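Local coordinates for maltose/maltodextrin-binding protein (Thermus thermophilus, PDB 2GH9) that binds maltotriose as a periplasmic maltodextrin-binding protein, probably handing the sugar on to a membrane transporter, at residues 297-306 and 315-325. Numbering follows the deposited sequence.
With GLC (alpha-D-glucopyranose), chain B.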
# COMPACT_ATOMS: atom_id res chain seq x y z
N VAL A 297 -1.14 -16.37 -8.49
CA VAL A 297 -1.58 -16.02 -9.84
C VAL A 297 -3.08 -15.80 -9.84
O VAL A 297 -3.54 -14.80 -10.38
CB VAL A 297 -1.18 -17.09 -10.93
CG1 VAL A 297 -1.92 -16.83 -12.24
CG2 VAL A 297 0.30 -17.07 -11.22
N ALA A 298 -3.83 -16.71 -9.22
CA ALA A 298 -5.28 -16.58 -9.11
C ALA A 298 -5.68 -15.27 -8.45
O ALA A 298 -6.55 -14.55 -8.95
CB ALA A 298 -5.84 -17.75 -8.32
N PHE A 299 -5.02 -14.93 -7.35
CA PHE A 299 -5.31 -13.68 -6.67
C PHE A 299 -5.07 -12.49 -7.60
O PHE A 299 -5.86 -11.58 -7.63
CB PHE A 299 -4.48 -13.58 -5.39
CG PHE A 299 -4.91 -12.47 -4.45
CD1 PHE A 299 -6.11 -12.56 -3.75
CD2 PHE A 299 -4.10 -11.36 -4.24
CE1 PHE A 299 -6.50 -11.58 -2.87
CE2 PHE A 299 -4.49 -10.35 -3.32
CZ PHE A 299 -5.66 -10.46 -2.64
N ASN A 300 -3.98 -12.49 -8.37
CA ASN A 300 -3.70 -11.39 -9.30
C ASN A 300 -4.79 -11.29 -10.34
O ASN A 300 -5.23 -10.19 -10.70
CB ASN A 300 -2.34 -11.58 -9.98
CG ASN A 300 -2.08 -10.54 -11.09
OD1 ASN A 300 -2.37 -10.79 -12.24
ND2 ASN A 300 -1.59 -9.36 -10.72
N GLN A 301 -5.25 -12.44 -10.82
CA GLN A 301 -6.24 -12.46 -11.88
C GLN A 301 -7.58 -11.97 -11.38
O GLN A 301 -8.24 -11.21 -12.08
CB GLN A 301 -6.31 -13.85 -12.52
CG GLN A 301 -5.01 -14.21 -13.24
CD GLN A 301 -4.63 -13.21 -14.32
OE1 GLN A 301 -3.71 -12.39 -14.15
NE2 GLN A 301 -5.35 -13.26 -15.44
N ALA A 302 -7.92 -12.31 -10.14
CA ALA A 302 -9.16 -11.84 -9.50
C ALA A 302 -9.14 -10.34 -9.22
O ALA A 302 -10.17 -9.64 -9.37
CB ALA A 302 -9.35 -12.57 -8.19
N GLY A 303 -7.96 -9.86 -8.82
CA GLY A 303 -7.77 -8.46 -8.44
C GLY A 303 -6.70 -7.78 -9.26
O GLY A 303 -6.96 -7.30 -10.38
N GLY A 304 -5.50 -7.71 -8.70
CA GLY A 304 -4.36 -7.17 -9.41
C GLY A 304 -3.03 -6.98 -8.70
O GLY A 304 -2.07 -6.50 -9.32
N ARG A 305 -2.94 -7.34 -7.43
CA ARG A 305 -1.68 -7.20 -6.69
C ARG A 305 -0.66 -8.21 -7.25
O ARG A 305 -1.03 -9.27 -7.73
CB ARG A 305 -1.87 -7.42 -5.19
CG ARG A 305 -2.94 -6.53 -4.58
CD ARG A 305 -2.97 -6.67 -3.12
NE ARG A 305 -4.29 -6.44 -2.55
CZ ARG A 305 -4.52 -5.72 -1.47
NH1 ARG A 305 -3.53 -5.12 -0.80
NH2 ARG A 305 -5.76 -5.60 -1.03
N ILE A 306 0.60 -7.83 -7.22
CA ILE A 306 1.62 -8.54 -8.01
C ILE A 306 2.27 -9.63 -7.16
O ILE A 306 2.73 -9.34 -6.07
CB ILE A 306 2.69 -7.56 -8.54
CG1 ILE A 306 2.02 -6.36 -9.25
CG2 ILE A 306 3.73 -8.27 -9.47
CD1 ILE A 306 0.91 -6.75 -10.25
N GLN A 315 5.55 -15.96 -15.07
CA GLN A 315 4.38 -16.57 -15.67
C GLN A 315 3.38 -15.51 -16.17
O GLN A 315 2.79 -15.65 -17.26
CB GLN A 315 3.74 -17.53 -14.68
CG GLN A 315 2.50 -18.25 -15.20
CD GLN A 315 1.91 -19.21 -14.18
OE1 GLN A 315 2.62 -19.74 -13.30
NE2 GLN A 315 0.61 -19.44 -14.28
N LEU A 316 3.24 -14.41 -15.42
CA LEU A 316 2.34 -13.33 -15.81
C LEU A 316 3.06 -12.15 -16.49
O LEU A 316 2.54 -11.04 -16.53
CB LEU A 316 1.59 -12.82 -14.57
CG LEU A 316 0.65 -13.79 -13.86
CD1 LEU A 316 0.15 -13.17 -12.57
CD2 LEU A 316 -0.52 -14.17 -14.78
N GLU A 317 4.24 -12.40 -17.03
CA GLU A 317 5.07 -11.33 -17.59
C GLU A 317 4.30 -10.46 -18.58
O GLU A 317 4.52 -9.25 -18.64
CB GLU A 317 6.32 -11.91 -18.25
CG GLU A 317 7.33 -10.84 -18.67
CD GLU A 317 8.57 -11.39 -19.34
OE1 GLU A 317 8.65 -12.62 -19.55
OE2 GLU A 317 9.46 -10.58 -19.67
N LYS A 318 3.40 -11.09 -19.34
CA LYS A 318 2.63 -10.43 -20.39
C LYS A 318 1.24 -9.96 -19.95
O LYS A 318 0.56 -9.30 -20.72
CB LYS A 318 2.48 -11.34 -21.61
CG LYS A 318 3.76 -11.61 -22.34
CD LYS A 318 3.49 -12.34 -23.66
CE LYS A 318 4.77 -12.53 -24.47
NZ LYS A 318 4.48 -12.84 -25.91
N ASP A 319 0.82 -10.32 -18.73
CA ASP A 319 -0.41 -9.76 -18.18
C ASP A 319 -0.27 -8.23 -18.12
O ASP A 319 0.78 -7.72 -17.74
CB ASP A 319 -0.76 -10.35 -16.81
CG ASP A 319 -2.03 -9.77 -16.23
OD1 ASP A 319 -3.13 -10.32 -16.45
OD2 ASP A 319 -1.95 -8.71 -15.58
N PRO A 320 -1.31 -7.51 -18.55
CA PRO A 320 -1.29 -6.05 -18.61
C PRO A 320 -1.03 -5.34 -17.27
O PRO A 320 -0.33 -4.33 -17.23
CB PRO A 320 -2.69 -5.73 -19.11
CG PRO A 320 -3.12 -6.91 -19.82
CD PRO A 320 -2.57 -8.05 -19.06
N VAL A 321 -1.62 -5.87 -16.20
CA VAL A 321 -1.45 -5.34 -14.84
C VAL A 321 -0.03 -5.57 -14.38
O VAL A 321 0.60 -4.67 -13.82
CB VAL A 321 -2.47 -5.97 -13.84
CG1 VAL A 321 -2.21 -5.49 -12.40
CG2 VAL A 321 -3.88 -5.64 -14.23
N VAL A 322 0.51 -6.77 -14.62
CA VAL A 322 1.87 -7.09 -14.19
C VAL A 322 2.88 -6.26 -15.00
O VAL A 322 3.76 -5.65 -14.41
CB VAL A 322 2.16 -8.61 -14.26
CG1 VAL A 322 3.63 -8.92 -13.92
CG2 VAL A 322 1.24 -9.35 -13.32
N ALA A 323 2.73 -6.21 -16.32
CA ALA A 323 3.59 -5.38 -17.18
C ALA A 323 3.53 -3.89 -16.80
O ALA A 323 4.56 -3.21 -16.75
CB ALA A 323 3.20 -5.54 -18.66
N GLY A 324 2.32 -3.40 -16.51
CA GLY A 324 2.14 -2.02 -16.07
C GLY A 324 2.88 -1.71 -14.78
O GLY A 324 3.65 -0.75 -14.69
N PHE A 325 2.68 -2.52 -13.76
CA PHE A 325 3.38 -2.28 -12.49
C PHE A 325 4.88 -2.57 -12.49
O PHE A 325 5.62 -2.00 -11.67
CB PHE A 325 2.66 -2.97 -11.33
CG PHE A 325 1.44 -2.23 -10.88
CD1 PHE A 325 1.55 -1.12 -10.04
CD2 PHE A 325 0.19 -2.61 -11.31
CE1 PHE A 325 0.44 -0.42 -9.65
CE2 PHE A 325 -0.94 -1.91 -10.91
CZ PHE A 325 -0.80 -0.80 -10.09
C1 GLC B . -8.27 -1.71 1.30
C2 GLC B . -7.16 -2.44 0.55
C3 GLC B . -5.81 -1.99 1.08
C4 GLC B . -5.68 -0.47 0.93
C5 GLC B . -6.81 0.26 1.68
C6 GLC B . -6.80 1.77 1.40
O1 GLC B . -8.29 -2.18 2.65
O2 GLC B . -7.33 -3.87 0.66
O3 GLC B . -4.73 -2.66 0.40
O4 GLC B . -4.49 -0.05 1.57
O5 GLC B . -8.07 -0.29 1.28
O6 GLC B . -7.89 2.45 2.05
O HOH W 1 -4.04 -8.85 -13.31
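Ile-306 drives the end of its side chain into helix 320-326: CD1 lies 4.0 Å from Val-321 CG1 and equally close to Val-322 CG2, while its CG1 rests on CB of Phe-325. At the other end of the contact Leu-316 fills the matching role. Its two methyls split the work, CD2 packing on Val-297 CG1 at 3.9 Å and CD1 lying against the amide of Asn-300. Val-297 also turns CG2 to the amide of Gln-315, the two side chains crossing at about a right angle.

Between these apolar ends sits a polar centre. Asn-300, its CG anti to the backbone N (chi1 173°), donates through ND2 to Arg-305 O at 3.0 Å; that nearly straight bond (167°) ties the helix to the loop that follows it. A water sits between the two segments, 2.8 Å from Asn-300 OD1 and 3.1 Å from Asp-319 OD2. Asp-319 is the N-cap of helix 320-326; its OD2 takes Val-322 N on the anti lone pair and, weakly, Val-321 N.

Arg-305 leaves the backbone away from helix 320-326, and its guanidinium reaches the sugar, NH1 hydrogen-bonded to O3 and NH2 to O2 of a glucose unit, with salt bridges to Glu-13 and Glu-113. Ile-306 pairs with Ala-112 of strand 104-113, and Val-321 packs on strand 247-250 and helix 237-242, so the contact joins helix 293-302 and the short strand 306-307 to helix 320-326.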